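Local coordinates for pectate lyase (Cellvibrio cellulosa, PDB 1GXM), which cleaves polygalacturonate (pectate) by anti-beta-elimination, this chain being the catalytic module of a larger family 10 polysaccharide lyase, at residues V39-S42 with Y43-N46; S68-D72 with N73-I77; G90-T93 with K94-D97. One frame throughout, in Å; residues are numbered along the deposited sequence.

Contact 1: V39-S42 with Y43-N46; sequences VVLS and YQQN
Tyr43 and Val39 meet because of how their side chains leave the backbone. Tyr43 CG lies anti to its own carbonyl carbon (chi1 -73°), which swings the ring back beside the preceding turn. Val39 CG1 stands trans to the Val39 nitrogen (chi1 174°). The two side chains then run side by side in the same direction, with CG1 of Val39 3.9 Å from CE2 of Tyr43.

The ring also brings an edge to the backbone. Val39 O lies near the ring plane, 3.1 Å from Tyr43 CD2. The same oxygen accepts from Ser42 OG at 2.6 Å and takes a weak bond from Ser42 N. Ser42 OG itself sits obliquely to the tyrosine ring. It also pairs with Gly62 N, which ties the turn to a following loop.

Two backbone bonds continue the chain out of helix 37-42, each reaching back three residues. Tyr43 N donates to Val40 O at 3.2 Å, and Gln44 N donates to Leu41 O at 3.1 Å. Val40 O is further bonded by Trp50 NE1. Gln44 is extended, and its OE1 passes across Leu41 CD1 at 4.1 Å. Its amide nitrogen is held by Gly48 O and Ala98 O, the latter on helix 93-109. Past the turn, Gln45 NE2 curls back to donate to Tyr43 O at 2.8 Å. That oxygen lies in the plane of the glutamine amide.

Tyr43 OH bonds to Gly60 O, so the ring is held at its hydroxyl end by a hydrogen bond, while its CD2 edge rests near Val39 O. Side-chain hydroxyls and amides thus take up backbone polar groups where the chain turns from helix into loop, and fasten that loop to its neighbours.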
loop_
_atom_site.group_PDB
_atom_site.type_symbol
_atom_site.label_atom_id
_atom_site.label_comp_id
_atom_site.label_asym_id
_atom_site.label_seq_id
_atom_site.Cartn_x
_atom_site.Cartn_y
_atom_site.Cartn_z
ATOM N N VAL A 39 11.417 -19.654 -11.340
ATOM C CA VAL A 39 11.580 -18.423 -12.102
ATOM C C VAL A 39 11.535 -17.234 -11.147
ATOM O O VAL A 39 12.452 -16.423 -11.122
ATOM C CB VAL A 39 10.524 -18.268 -13.209
ATOM C CG1 VAL A 39 10.614 -16.899 -13.893
ATOM C CG2 VAL A 39 10.709 -19.352 -14.232
ATOM N N VAL A 40 10.494 -17.157 -10.334
ATOM C CA VAL A 40 10.398 -16.064 -9.365
ATOM C C VAL A 40 11.625 -16.001 -8.488
ATOM O O VAL A 40 12.218 -14.954 -8.294
ATOM C CB VAL A 40 9.125 -16.200 -8.510
ATOM C CG1 VAL A 40 9.094 -15.162 -7.411
ATOM C CG2 VAL A 40 7.931 -16.070 -9.397
ATOM N N LEU A 41 12.017 -17.146 -7.964
ATOM C CA LEU A 41 13.155 -17.229 -7.076
ATOM C C LEU A 41 14.408 -16.641 -7.745
ATOM O O LEU A 41 15.216 -15.950 -7.126
ATOM C CB LEU A 41 13.400 -18.689 -6.700
ATOM C CG LEU A 41 14.624 -18.985 -5.856
ATOM C CD1 LEU A 41 14.624 -18.240 -4.515
ATOM C CD2 LEU A 41 14.685 -20.481 -5.626
ATOM N N SER A 42 14.554 -16.949 -9.025
ATOM C CA SER A 42 15.769 -16.647 -9.764
ATOM C C SER A 42 15.967 -15.162 -10.041
ATOM O O SER A 42 17.061 -14.781 -10.428
ATOM C CB SER A 42 15.802 -17.414 -11.079
ATOM O OG SER A 42 14.893 -16.881 -12.001
ATOM N N TYR A 43 14.944 -14.339 -9.810
ATOM C CA TYR A 43 15.083 -12.888 -9.969
ATOM C C TYR A 43 15.286 -12.140 -8.663
ATOM O O TYR A 43 15.450 -10.939 -8.670
ATOM C CB TYR A 43 13.872 -12.306 -10.710
ATOM C CG TYR A 43 13.920 -12.671 -12.155
ATOM C CD1 TYR A 43 14.651 -11.904 -13.052
ATOM C CD2 TYR A 43 13.310 -13.816 -12.615
ATOM C CE1 TYR A 43 14.743 -12.258 -14.386
ATOM C CE2 TYR A 43 13.408 -14.185 -13.947
ATOM C CZ TYR A 43 14.138 -13.405 -14.824
ATOM O OH TYR A 43 14.256 -13.770 -16.155
ATOM N N GLN A 44 15.289 -12.839 -7.540
ATOM C CA GLN A 44 15.568 -12.190 -6.281
ATOM C C GLN A 44 16.965 -11.608 -6.313
ATOM O O GLN A 44 17.927 -12.261 -6.716
ATOM C CB GLN A 44 15.424 -13.165 -5.126
ATOM C CG GLN A 44 15.331 -12.456 -3.801
ATOM C CD GLN A 44 15.129 -13.398 -2.633
ATOM O OE1 GLN A 44 15.397 -14.591 -2.746
ATOM N NE2 GLN A 44 14.627 -12.866 -1.521
ATOM N N GLN A 45 17.090 -10.367 -5.916
ATOM C CA GLN A 45 18.367 -9.693 -5.857
ATOM C C GLN A 45 19.130 -10.159 -4.639
ATOM O O GLN A 45 18.575 -10.762 -3.722
ATOM C CB GLN A 45 18.184 -8.174 -5.814
ATOM C CG GLN A 45 17.366 -7.644 -6.998
ATOM C CD GLN A 45 17.988 -7.956 -8.335
ATOM O OE1 GLN A 45 18.905 -7.268 -8.769
ATOM N NE2 GLN A 45 17.455 -8.955 -9.014
ATOM N N ASN A 46 20.421 -9.866 -4.627
ATOM C CA ASN A 46 21.287 -10.260 -3.519
ATOM C C ASN A 46 20.795 -9.714 -2.201
ATOM O O ASN A 46 20.902 -10.358 -1.155
ATOM C CB ASN A 46 22.727 -9.814 -3.781
ATOM C CG ASN A 46 23.358 -10.544 -4.961
ATOM O OD1 ASN A 46 23.092 -11.705 -5.183
ATOM N ND2 ASN A 46 24.158 -9.836 -5.727
#

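Contact 2: S68-D72 with N73-I77; sequences SGTID and NGATI
Thr70 and Thr76 are joined across a tight reversal, a type I' beta turn with Asn73 and Gly74 at its corners. Thr76 OG1 donates to Thr70 O at 2.7 Å, from a position tilted out of the carbonyl plane. The turn itself is closed by Ala75 N, which donates to Asp72 O at 2.9 Å in a fairly straight bond (163°). Both corner residues have positive phi, which suits Gly74.

Apolar and CH contacts accompany these bonds. Thr70 CG2 touches Ala75 CB at 3.6 Å. The CA-H of Ile71 points almost straight at Ala75 O, with CA 3.3 Å from the oxygen. Ile71 CG2 meets Ile77 CG2 at 4.2 Å, the two side chains running at a slant to one another.

A second layer fixes these groups. Thr70 OG1, trans to its own nitrogen (chi1 -174°), accepts from Asp72 N at 3.0 Å and forms an ST turn. It also pairs with Gln118 O, beside the neighbouring strand 119-120. Ala75 O accepts from Ile77 N, giving a classic gamma turn about Thr76, whose phi is likewise positive. Thr76 is the N-cap residue of helix 77-90, but its hydroxyl makes no capping bond; it also pairs with Trp50 N.

Farther out, Asp72 OD2 forms a salt bridge with Lys52 and Asn73 ND2 bonds to Asn53 OD1. Ile71 and Thr76 reach Leu106 and Phe105 on helix 93-109, while Ile77 lies on helix 136-148. The turn thus leads strand 69-70 into helix 77-90 in a buried part of the module. A water links the residue before the turn to its corner: it donates to Ile71 O at 2.7 Å and accepts from Gly74 N at 2.8 Å.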
loop_
_atom_site.group_PDB
_atom_site.type_symbol
_atom_site.label_atom_id
_atom_site.label_comp_id
_atom_site.label_asym_id
_atom_site.label_seq_id
_atom_site.Cartn_x
_atom_site.Cartn_y
_atom_site.Cartn_z
ATOM N N SER A 68 18.833 -2.460 -6.497
ATOM C CA SER A 68 17.903 -2.194 -5.419
ATOM C C SER A 68 16.645 -3.030 -5.600
ATOM O O SER A 68 16.200 -3.295 -6.711
ATOM C CB SER A 68 17.528 -0.732 -5.367
ATOM O OG SER A 68 18.635 0.036 -4.989
ATOM N N GLY A 69 16.117 -3.490 -4.481
ATOM C CA GLY A 69 14.795 -4.068 -4.444
ATOM C C GLY A 69 13.759 -2.971 -4.395
ATOM O O GLY A 69 14.061 -1.834 -4.092
ATOM N N THR A 70 12.533 -3.338 -4.695
ATOM C CA THR A 70 11.450 -2.394 -4.666
ATOM C C THR A 70 10.181 -3.014 -4.152
ATOM O O THR A 70 9.971 -4.214 -4.241
ATOM C CB THR A 70 11.247 -1.764 -6.054
ATOM O OG1 THR A 70 10.259 -0.727 -5.978
ATOM C CG2 THR A 70 10.727 -2.731 -7.067
ATOM N N ILE A 71 9.336 -2.158 -3.583
ATOM C CA ILE A 71 7.975 -2.530 -3.218
ATOM C C ILE A 71 6.949 -1.846 -4.122
ATOM O O ILE A 71 5.755 -1.857 -3.839
ATOM C CB ILE A 71 7.700 -2.234 -1.740
ATOM C CG1 ILE A 71 7.958 -0.782 -1.403
ATOM C CG2 ILE A 71 8.561 -3.131 -0.873
ATOM C CD1 ILE A 71 7.389 -0.363 -0.058
ATOM N N ASP A 72 7.407 -1.284 -5.225
ATOM C CA ASP A 72 6.490 -0.730 -6.203
ATOM C C ASP A 72 5.857 -1.837 -7.028
ATOM O O ASP A 72 6.449 -2.884 -7.256
ATOM C CB ASP A 72 7.200 0.248 -7.095
ATOM C CG ASP A 72 6.248 1.055 -7.943
ATOM O OD1 ASP A 72 5.078 1.286 -7.540
ATOM O OD2 ASP A 72 6.622 1.454 -9.038
ATOM N N ASN A 73 4.636 -1.587 -7.482
ATOM C CA ASN A 73 3.943 -2.536 -8.359
ATOM C C ASN A 73 3.923 -3.959 -7.795
ATOM O O ASN A 73 4.094 -4.929 -8.539
ATOM C CB ASN A 73 4.519 -2.498 -9.775
ATOM C CG ASN A 73 3.544 -3.041 -10.824
ATOM O OD1 ASN A 73 2.330 -3.075 -10.597
ATOM N ND2 ASN A 73 4.076 -3.455 -11.977
ATOM N N GLY A 74 3.736 -4.059 -6.482
ATOM C CA GLY A 74 3.621 -5.329 -5.780
ATOM C C GLY A 74 4.917 -6.087 -5.638
ATOM O O GLY A 74 4.932 -7.196 -5.122
ATOM N N ALA A 75 6.017 -5.518 -6.099
ATOM C CA ALA A 75 7.281 -6.227 -6.060
ATOM C C ALA A 75 7.711 -6.490 -4.623
ATOM O O ALA A 75 7.378 -5.742 -3.705
ATOM C CB ALA A 75 8.341 -5.477 -6.792
ATOM N N THR A 76 8.461 -7.582 -4.485
ATOM C CA THR A 76 9.039 -8.080 -3.252
ATOM C C THR A 76 7.967 -8.664 -2.352
ATOM O O THR A 76 8.023 -9.841 -1.983
ATOM C CB THR A 76 9.875 -7.026 -2.523
ATOM O OG1 THR A 76 10.950 -6.620 -3.380
ATOM C CG2 THR A 76 10.569 -7.652 -1.304
ATOM N N ILE A 77 6.975 -7.858 -2.018
ATOM C CA ILE A 77 5.931 -8.287 -1.109
ATOM C C ILE A 77 5.114 -9.431 -1.694
ATOM O O ILE A 77 4.756 -10.362 -0.973
ATOM C CB ILE A 77 5.057 -7.098 -0.635
ATOM C CG1 ILE A 77 4.404 -6.351 -1.800
ATOM C CG2 ILE A 77 5.916 -6.178 0.215
ATOM C CD1 ILE A 77 3.400 -5.272 -1.374
HETATM O O HOH W 1 3.170 -2.462 -4.244
#

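Contact 3: G90-T93 with K94-D97; sequences GGNT and KYRD
Thr93 OG1 and Asp97 OD2 are bridged by a water that lies 2.6 Å from the threonine hydroxyl. The water donates to Asp97 OD2 at 2.7 Å. The bridge spans one helical turn and runs beside the backbone bond from Asp97 N to Thr93 O. The carboxylate carbon, Asp97 CG, comes close to that same carbonyl oxygen.

Asn92 is the N-cap of helix 93-109. Its CG is trans to the backbone nitrogen (chi1 -167°), and this turns OD1 over the start of the helix. OD1 accepts from Lys94 N at 3.2 Å, with the donor tilted from the amide's carbonyl plane. The backbone oxygen of Asn92 takes Tyr95 N at 3.0 Å, so one residue holds two N-H groups of the first turn.

The lysine chain runs extended past the capping amide. Lys94 CG is 3.3 Å from Asn92 OD1, and a water accepts from both Asn92 ND2 and Lys94 NZ. The ammonium group also makes a salt bridge with Asp38. Beneath this chain lies the Tyr95 ring, with Lys94 CG 4.0 Å above the plane over its centre. Asn92 CB touches the ring at CD2, 3.6 Å away, and the asparagine amide is turned 66° from the ring. Tyr95 OH bonds to Asp38 OD1, while the ring packs on Leu83 and Val86 of helix 77-90.

Just before the cap, Gly91 takes positive phi as the chain leaves helix 77-90. A short link therefore ends one helix and caps the next. The cap satisfies the N-H of Lys94, and the carboxylate of Asp97 is bound through water to the threonine hydroxyl one turn back along the helix. Lys94 and Tyr95 share Asp38, which couples this surface corner to helix 37-42.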
loop_
_atom_site.group_PDB
_atom_site.type_symbol
_atom_site.label_atom_id
_atom_site.label_comp_id
_atom_site.label_asym_id
_atom_site.label_seq_id
_atom_site.Cartn_x
_atom_site.Cartn_y
_atom_site.Cartn_z
ATOM N N GLY A 90 5.542 -27.375 -0.348
ATOM C CA GLY A 90 6.485 -28.349 -0.874
ATOM C C GLY A 90 7.710 -28.641 -0.029
ATOM O O GLY A 90 8.416 -29.622 -0.280
ATOM N N GLY A 91 7.993 -27.793 0.946
ATOM C CA GLY A 91 9.074 -28.005 1.894
ATOM C C GLY A 91 10.487 -27.774 1.394
ATOM O O GLY A 91 11.447 -28.085 2.091
ATOM N N ASN A 92 10.624 -27.198 0.211
ATOM C CA ASN A 92 11.953 -26.959 -0.346
ATOM C C ASN A 92 12.596 -25.735 0.283
ATOM O O ASN A 92 12.141 -24.616 0.062
ATOM C CB ASN A 92 11.859 -26.795 -1.850
ATOM C CG ASN A 92 13.213 -26.853 -2.510
ATOM O OD1 ASN A 92 14.227 -26.471 -1.905
ATOM N ND2 ASN A 92 13.251 -27.344 -3.737
ATOM N N THR A 93 13.645 -25.935 1.076
ATOM C CA THR A 93 14.228 -24.851 1.861
ATOM C C THR A 93 14.883 -23.740 1.049
ATOM O O THR A 93 15.178 -22.688 1.615
ATOM C CB THR A 93 15.230 -25.352 2.904
ATOM O OG1 THR A 93 16.238 -26.140 2.263
ATOM C CG2 THR A 93 14.561 -26.271 3.895
ATOM N N LYS A 94 15.123 -23.945 -0.249
ATOM C CA LYS A 94 15.631 -22.833 -1.064
ATOM C C LYS A 94 14.612 -21.681 -1.057
ATOM O O LYS A 94 14.967 -20.506 -1.124
ATOM C CB LYS A 94 15.989 -23.258 -2.486
ATOM C CG LYS A 94 14.828 -23.554 -3.395
ATOM C CD LYS A 94 15.349 -24.078 -4.697
ATOM C CE LYS A 94 14.216 -24.349 -5.660
ATOM N NZ LYS A 94 14.729 -24.881 -6.987
ATOM N N TYR A 95 13.345 -22.025 -0.928
ATOM C CA TYR A 95 12.297 -20.996 -0.879
ATOM C C TYR A 95 12.215 -20.351 0.485
ATOM O O TYR A 95 12.001 -19.151 0.592
ATOM C CB TYR A 95 10.933 -21.552 -1.284
ATOM C CG TYR A 95 10.933 -22.187 -2.650
ATOM C CD1 TYR A 95 11.263 -21.467 -3.784
ATOM C CD2 TYR A 95 10.571 -23.524 -2.813
ATOM C CE1 TYR A 95 11.246 -22.060 -5.041
ATOM C CE2 TYR A 95 10.568 -24.124 -4.059
ATOM C CZ TYR A 95 10.909 -23.401 -5.169
ATOM O OH TYR A 95 10.895 -24.013 -6.402
ATOM N N ARG A 96 12.359 -21.143 1.537
ATOM C CA ARG A 96 12.504 -20.618 2.894
ATOM C C ARG A 96 13.623 -19.593 2.952
ATOM O O ARG A 96 13.476 -18.521 3.538
ATOM C CB ARG A 96 12.805 -21.763 3.882
ATOM C CG ARG A 96 13.107 -21.332 5.322
ATOM C CD ARG A 96 13.469 -22.492 6.247
ATOM N NE ARG A 96 13.587 -22.005 7.614
ATOM C CZ ARG A 96 14.684 -21.466 8.147
ATOM N NH1 ARG A 96 15.820 -21.386 7.466
ATOM N NH2 ARG A 96 14.647 -21.030 9.379
ATOM N N ASP A 97 14.751 -19.924 2.349
ATOM C CA ASP A 97 15.911 -19.043 2.373
ATOM C C ASP A 97 15.564 -17.719 1.704
ATOM O O ASP A 97 15.967 -16.664 2.154
ATOM C CB ASP A 97 17.084 -19.687 1.660
ATOM C CG ASP A 97 17.625 -20.884 2.398
ATOM O OD1 ASP A 97 17.348 -21.039 3.605
ATOM O OD2 ASP A 97 18.337 -21.722 1.820
HETATM O O HOH W 2 15.262 -27.420 -5.943
HETATM O O HOH W 3 18.109 -24.406 1.560
#

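The three contacts follow in series along the chain and lie on the same side of the module's centre. Contact 1 comes at the exit of helix 37-42, contact 2 links strand 69-70 to helix 77-90, and contact 3 joins helix 77-90 to helix 93-109. Contacts 2 and 3 thus lie at the two ends of helix 77-90, their centres about 21 Å apart. Contacts 1 and 3 touch: Leu41 CD2 is 3.8 Å from Lys94 CD. Contacts 1 and 2 have centres about 12 Å apart and do not touch, but Trp50 bonds to both. Leu41 and Trp50 thus join helix 37-42 to the starts of helices 93-109 and 77-90, probably within the lyase's toroid-like helical part.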